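Local atomic coordinates of CRISPR-associated endonuclease Cas12b (PDB entry 5U31), a protein that binds a guide RNA and cleaves PAM-bearing target DNA with its RuvC nuclease domain as part of bacterial CRISPR immunity. Residues M894-A904 and N980-L989. The protein carries 3 engineered substitutions. Residues are numbered along the deposited sequence; the frame is centred on the assembly and turned at random.
With nucleotides of chain E.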
loop_
_atom_site.group_PDB
_atom_site.type_symbol
_atom_site.label_atom_id
_atom_site.label_comp_id
_atom_site.label_asym_id
_atom_site.label_seq_id
_atom_site.Cartn_x
_atom_site.Cartn_y
_atom_site.Cartn_z
HETATM N N MSE A 894 9.284 -15.012 -1.682
HETATM C CA MSE A 894 10.211 -15.673 -2.594
HETATM C C MSE A 894 10.418 -14.841 -3.848
HETATM O O MSE A 894 9.485 -14.205 -4.341
HETATM C CB MSE A 894 9.703 -17.061 -2.980
HETATM C CG MSE A 894 10.613 -18.193 -2.546
HETATM SE SE MSE A 894 12.376 -18.096 -3.352
HETATM C CE MSE A 894 13.389 -18.944 -1.921
ATOM N N TYR A 895 11.649 -14.860 -4.357
ATOM C CA TYR A 895 11.987 -14.156 -5.586
ATOM C C TYR A 895 11.067 -14.597 -6.719
ATOM O O TYR A 895 11.051 -15.771 -7.099
ATOM C CB TYR A 895 13.446 -14.423 -5.935
ATOM C CG TYR A 895 13.955 -13.563 -7.052
ATOM C CD1 TYR A 895 14.276 -12.232 -6.833
ATOM C CD2 TYR A 895 14.110 -14.072 -8.328
ATOM C CE1 TYR A 895 14.740 -11.435 -7.854
ATOM C CE2 TYR A 895 14.572 -13.283 -9.349
ATOM C CZ TYR A 895 14.888 -11.965 -9.112
ATOM O OH TYR A 895 15.352 -11.169 -10.133
ATOM N N ALA A 896 10.301 -13.654 -7.265
ATOM C CA ALA A 896 9.143 -13.987 -8.085
ATOM C C ALA A 896 9.358 -13.761 -9.574
ATOM O O ALA A 896 8.419 -13.948 -10.354
ATOM C CB ALA A 896 7.925 -13.198 -7.611
ATOM N N ALA A 897 10.557 -13.358 -9.992
ATOM C CA ALA A 897 10.779 -13.042 -11.397
ATOM C C ALA A 897 10.630 -14.301 -12.244
ATOM O O ALA A 897 11.268 -15.325 -11.973
ATOM C CB ALA A 897 12.154 -12.414 -11.593
ATOM N N PHE A 898 9.767 -14.228 -13.259
ATOM C CA PHE A 898 9.425 -15.347 -14.127
ATOM C C PHE A 898 8.735 -16.491 -13.396
ATOM O O PHE A 898 8.764 -17.624 -13.875
ATOM C CB PHE A 898 10.659 -15.872 -14.866
ATOM C CG PHE A 898 11.332 -14.837 -15.708
ATOM C CD1 PHE A 898 10.838 -14.524 -16.962
ATOM C CD2 PHE A 898 12.453 -14.176 -15.248
ATOM C CE1 PHE A 898 11.447 -13.577 -17.736
ATOM C CE2 PHE A 898 13.067 -13.222 -16.018
ATOM C CZ PHE A 898 12.564 -12.921 -17.265
ATOM N N SER A 899 8.094 -16.225 -12.255
ATOM C CA SER A 899 7.362 -17.274 -11.548
ATOM C C SER A 899 6.143 -17.740 -12.321
ATOM O O SER A 899 5.701 -18.879 -12.144
ATOM C CB SER A 899 6.909 -16.777 -10.173
ATOM O OG SER A 899 8.011 -16.625 -9.308
ATOM N N SER A 900 5.574 -16.875 -13.156
ATOM C CA SER A 900 4.389 -17.200 -13.931
ATOM C C SER A 900 4.705 -17.549 -15.377
ATOM O O SER A 900 3.780 -17.848 -16.140
ATOM C CB SER A 900 3.398 -16.030 -13.890
ATOM O OG SER A 900 2.968 -15.764 -12.566
ATOM N N ARG A 901 5.978 -17.521 -15.774
ATOM C CA ARG A 901 6.362 -17.736 -17.164
ATOM C C ARG A 901 7.159 -19.016 -17.385
ATOM O O ARG A 901 7.487 -19.331 -18.533
ATOM C CB ARG A 901 7.159 -16.533 -17.687
ATOM C CG ARG A 901 6.348 -15.248 -17.745
ATOM C CD ARG A 901 7.030 -14.182 -18.594
ATOM N NE ARG A 901 6.219 -12.971 -18.699
ATOM C CZ ARG A 901 5.300 -12.768 -19.637
ATOM N NH1 ARG A 901 5.074 -13.700 -20.556
ATOM N NH2 ARG A 901 4.604 -11.639 -19.658
ATOM N N PHE A 902 7.476 -19.758 -16.328
ATOM C CA PHE A 902 8.167 -21.034 -16.437
ATOM C C PHE A 902 7.360 -22.120 -15.735
ATOM O O PHE A 902 6.657 -21.859 -14.754
ATOM C CB PHE A 902 9.571 -20.966 -15.832
ATOM C CG PHE A 902 10.584 -20.307 -16.719
ATOM C CD1 PHE A 902 11.480 -21.070 -17.447
ATOM C CD2 PHE A 902 10.647 -18.927 -16.823
ATOM C CE1 PHE A 902 12.419 -20.473 -18.265
ATOM C CE2 PHE A 902 11.583 -18.322 -17.643
ATOM C CZ PHE A 902 12.471 -19.099 -18.365
ATOM N N ASP A 903 7.477 -23.342 -16.244
ATOM C CA ASP A 903 6.727 -24.464 -15.697
ATOM C C ASP A 903 7.291 -24.878 -14.342
ATOM O O ASP A 903 8.504 -25.033 -14.185
ATOM C CB ASP A 903 6.775 -25.638 -16.665
ATOM C CG ASP A 903 5.561 -26.524 -16.559
ATOM O OD1 ASP A 903 4.509 -26.147 -17.111
ATOM O OD2 ASP A 903 5.659 -27.596 -15.925
ATOM N N ALA A 904 6.410 -25.062 -13.356
ATOM C CA ALA A 904 6.878 -25.475 -12.036
ATOM C C ALA A 904 7.262 -26.948 -12.015
ATOM O O ALA A 904 8.178 -27.341 -11.282
ATOM C CB ALA A 904 5.815 -25.182 -10.979
ATOM N N ASN A 980 0.367 -22.553 -10.837
ATOM C CA ASN A 980 1.702 -22.836 -11.348
ATOM C C ASN A 980 2.717 -21.840 -10.812
ATOM O O ASN A 980 3.872 -22.198 -10.556
ATOM C CB ASN A 980 1.703 -22.821 -12.869
ATOM C CG ASN A 980 3.099 -22.884 -13.440
ATOM O OD1 ASN A 980 3.744 -23.936 -13.421
ATOM N ND2 ASN A 980 3.581 -21.755 -13.951
ATOM N N ALA A 981 2.307 -20.582 -10.649
ATOM C CA ALA A 981 3.182 -19.606 -10.014
ATOM C C ALA A 981 3.405 -19.954 -8.552
ATOM O O ALA A 981 4.526 -19.845 -8.045
ATOM C CB ALA A 981 2.591 -18.204 -10.148
ATOM N N ALA A 982 2.344 -20.386 -7.866
ATOM C CA ALA A 982 2.468 -20.761 -6.464
ATOM C C ALA A 982 3.427 -21.927 -6.294
ATOM O O ALA A 982 4.262 -21.927 -5.384
ATOM C CB ALA A 982 1.095 -21.109 -5.897
ATOM N N GLN A 983 3.326 -22.929 -7.166
ATOM C CA GLN A 983 4.224 -24.072 -7.073
ATOM C C GLN A 983 5.642 -23.701 -7.486
ATOM O O GLN A 983 6.602 -24.346 -7.051
ATOM C CB GLN A 983 3.693 -25.221 -7.923
ATOM C CG GLN A 983 2.340 -25.743 -7.468
ATOM C CD GLN A 983 1.898 -26.957 -8.251
ATOM O OE1 GLN A 983 2.560 -27.365 -9.204
ATOM N NE2 GLN A 983 0.779 -27.547 -7.851
ATOM N N ASN A 984 5.794 -22.670 -8.318
ATOM C CA ASN A 984 7.130 -22.204 -8.661
ATOM C C ASN A 984 7.825 -21.605 -7.448
ATOM O O ASN A 984 9.005 -21.877 -7.205
ATOM C CB ASN A 984 7.062 -21.194 -9.804
ATOM C CG ASN A 984 7.756 -21.689 -11.054
ATOM O OD1 ASN A 984 8.822 -22.307 -10.985
ATOM N ND2 ASN A 984 7.150 -21.430 -12.207
ATOM N N LEU A 985 7.105 -20.790 -6.673
ATOM C CA LEU A 985 7.663 -20.277 -5.426
ATOM C C LEU A 985 8.094 -21.417 -4.516
ATOM O O LEU A 985 9.175 -21.375 -3.917
ATOM C CB LEU A 985 6.645 -19.380 -4.724
ATOM C CG LEU A 985 6.147 -18.179 -5.531
ATOM C CD1 LEU A 985 5.256 -17.304 -4.686
ATOM C CD2 LEU A 985 7.313 -17.379 -6.069
ATOM N N GLN A 986 7.268 -22.456 -4.417
ATOM C CA GLN A 986 7.640 -23.616 -3.618
ATOM C C GLN A 986 8.897 -24.275 -4.168
ATOM O O GLN A 986 9.821 -24.604 -3.415
ATOM C CB GLN A 986 6.484 -24.610 -3.583
ATOM C CG GLN A 986 6.569 -25.561 -2.427
ATOM C CD GLN A 986 5.848 -25.044 -1.207
ATOM O OE1 GLN A 986 6.187 -25.394 -0.083
ATOM N NE2 GLN A 986 4.839 -24.209 -1.424
ATOM N N GLN A 987 8.954 -24.464 -5.489
ATOM C CA GLN A 987 10.117 -25.099 -6.100
ATOM C C GLN A 987 11.384 -24.281 -5.885
ATOM O O GLN A 987 12.474 -24.848 -5.743
ATOM C CB GLN A 987 9.861 -25.322 -7.591
ATOM C CG GLN A 987 10.951 -26.095 -8.315
ATOM C CD GLN A 987 12.050 -25.199 -8.852
ATOM O OE1 GLN A 987 11.827 -24.017 -9.131
ATOM N NE2 GLN A 987 13.246 -25.753 -8.998
ATOM N N ARG A 988 11.264 -22.953 -5.852
ATOM C CA ARG A 988 12.423 -22.101 -5.615
ATOM C C ARG A 988 12.866 -22.118 -4.159
ATOM O O ARG A 988 14.039 -21.859 -3.873
ATOM C CB ARG A 988 12.113 -20.671 -6.047
ATOM C CG ARG A 988 11.821 -20.561 -7.517
ATOM C CD ARG A 988 11.567 -19.144 -7.950
ATOM N NE ARG A 988 11.445 -19.085 -9.401
ATOM C CZ ARG A 988 11.395 -17.960 -10.101
ATOM N NH1 ARG A 988 11.458 -16.790 -9.480
ATOM N NH2 ARG A 988 11.287 -18.006 -11.421
ATOM N N LEU A 989 11.950 -22.409 -3.234
ATOM C CA LEU A 989 12.314 -22.483 -1.823
ATOM C C LEU A 989 13.268 -23.643 -1.568
ATOM O O LEU A 989 14.352 -23.459 -0.999
ATOM C CB LEU A 989 11.051 -22.633 -0.972
ATOM C CG LEU A 989 10.957 -21.966 0.405
ATOM C CD1 LEU A 989 10.537 -22.975 1.459
ATOM C CD2 LEU A 989 12.249 -21.288 0.790
ATOM P P DG E 4 6.437 -12.728 -14.450
ATOM O OP1 DG E 4 6.505 -14.192 -14.285
ATOM O OP2 DG E 4 5.950 -12.155 -15.723
ATOM O "O5'" DG E 4 5.520 -12.169 -13.279
ATOM C "C5'" DG E 4 5.757 -12.579 -11.947
ATOM C "C4'" DG E 4 5.070 -11.638 -10.988
ATOM O "O4'" DG E 4 5.838 -10.423 -10.888
ATOM C "C3'" DG E 4 3.692 -11.199 -11.436
ATOM O "O3'" DG E 4 2.727 -12.123 -10.962
ATOM C "C2'" DG E 4 3.539 -9.841 -10.763
ATOM C "C1'" DG E 4 4.975 -9.319 -10.724
ATOM N N9 DG E 4 5.275 -8.331 -11.755
ATOM C C8 DG E 4 4.706 -8.225 -13.003
ATOM N N7 DG E 4 5.180 -7.231 -13.707
ATOM C C5 DG E 4 6.122 -6.642 -12.872
ATOM C C6 DG E 4 6.962 -5.521 -13.087
ATOM O O6 DG E 4 7.041 -4.805 -14.090
ATOM N N1 DG E 4 7.767 -5.263 -11.980
ATOM C C2 DG E 4 7.761 -5.995 -10.812
ATOM N N2 DG E 4 8.607 -5.597 -9.849
ATOM N N3 DG E 4 6.981 -7.046 -10.600
ATOM C C4 DG E 4 6.190 -7.309 -11.667
ATOM P P DT E 3 9.829 -8.335 -17.798
ATOM O OP1 DT E 3 8.578 -7.581 -17.542
ATOM O OP2 DT E 3 11.050 -7.641 -18.269
ATOM O "O5'" DT E 3 10.220 -9.136 -16.483
ATOM C "C5'" DT E 3 10.190 -10.539 -16.492
ATOM C "C4'" DT E 3 9.806 -11.059 -15.130
ATOM O "O4'" DT E 3 10.523 -10.306 -14.113
ATOM C "C3'" DT E 3 8.326 -10.928 -14.797
ATOM O "O3'" DT E 3 7.880 -12.103 -14.122
ATOM C "C2'" DT E 3 8.277 -9.687 -13.900
ATOM C "C1'" DT E 3 9.617 -9.765 -13.178
ATOM N N1 DT E 3 10.156 -8.431 -12.720
ATOM C C2 DT E 3 10.641 -8.295 -11.431
ATOM O O2 DT E 3 10.648 -9.201 -10.616
ATOM N N3 DT E 3 11.120 -7.048 -11.126
ATOM C C4 DT E 3 11.166 -5.944 -11.958
ATOM O O4 DT E 3 11.617 -4.861 -11.589
ATOM C C5 DT E 3 10.646 -6.158 -13.294
ATOM C C7 DT E 3 10.642 -5.037 -14.294
ATOM C C6 DT E 3 10.175 -7.376 -13.602
ATOM P P DG E 2 7.337 -7.147 -22.986
ATOM O OP1 DG E 2 7.182 -5.682 -22.857
ATOM O OP2 DG E 2 8.617 -7.694 -23.486
ATOM O "O5'" DG E 2 7.006 -7.795 -21.549
ATOM C "C5'" DG E 2 6.774 -9.208 -21.415
ATOM C "C4'" DG E 2 7.625 -9.816 -20.314
ATOM O "O4'" DG E 2 7.973 -11.168 -20.669
ATOM C "C3'" DG E 2 8.963 -9.149 -20.112
ATOM O "O3'" DG E 2 9.472 -9.491 -18.847
ATOM C "C2'" DG E 2 9.803 -9.762 -21.232
ATOM C "C1'" DG E 2 9.178 -11.155 -21.416
ATOM N N9 DG E 2 8.848 -11.493 -22.806
ATOM C C8 DG E 2 7.765 -12.230 -23.226
ATOM N N7 DG E 2 7.705 -12.385 -24.518
ATOM C C5 DG E 2 8.819 -11.707 -25.000
ATOM C C6 DG E 2 9.275 -11.532 -26.333
ATOM O O6 DG E 2 8.764 -11.957 -27.384
ATOM N N1 DG E 2 10.448 -10.784 -26.384
ATOM C C2 DG E 2 11.099 -10.269 -25.290
ATOM N N2 DG E 2 12.218 -9.571 -25.538
ATOM N N3 DG E 2 10.688 -10.426 -24.036
ATOM C C4 DG E 2 9.542 -11.153 -23.963
#
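In the RuvC nuclease site, the loop that leaves strand 890-895 and binds single-stranded non-target DNA through residues 898-901 is fastened to helix 977-990 by Arg-988, Asn-984 and Asn-980. The side chain of Arg-988, extended from CG to NE, brings the edge of its guanidinium to the carbonyl oxygens of Tyr-895 and of the type II beta turn Ala-896 to Ser-899. Its two terminal nitrogens converge end-on on one carbonyl, Arg-988 NH2 lying 2.7 Å and NH1 2.9 Å from Ala-897 O, with that oxygen in the guanidinium plane. NH1 also donates to Tyr-895 O, while Ser-899 OG sits over one face of the group without bonding to it. Further along the loop, Asn-984 ND2 reaches Ser-899 O at 2.9 Å and makes a weak, bent bond to Phe-902 O. The latter oxygen receives a straighter bond from Asn-980, ND2 to Phe-902 O at 3.2 Å (167° at the hydrogen). With CG anti to the backbone N (chi1 171°), Asn-980 swings toward the loop and its OD1 accepts from Ala-904 N at 2.9 Å, one amide thus bridging two peptide groups. Selenomethionine Met-894 closes the strand end of the interface, its SE 3.7 Å from Arg-988 CB and its methyl against Leu-989; Leu-985 CD2 touches both Met-894 CB and Ser-899 OG.

The same loop offers backbone N-H groups to the DNA of chain E: Phe-898 N, within the turn, donates to O3' of DT3, and Ser-900 N, just past it, to OP1 of DG4, while the Phe-898 ring lays one face against the DT3 sugar. Ala-896 lies beside Ala-849, an engineered substitution at an active-site position. A helix laid on a mixed sheet and bonded to the nucleic-acid-binding loop that leaves its edge strand is in keeping with the RNase H-like fold of RuvC domains.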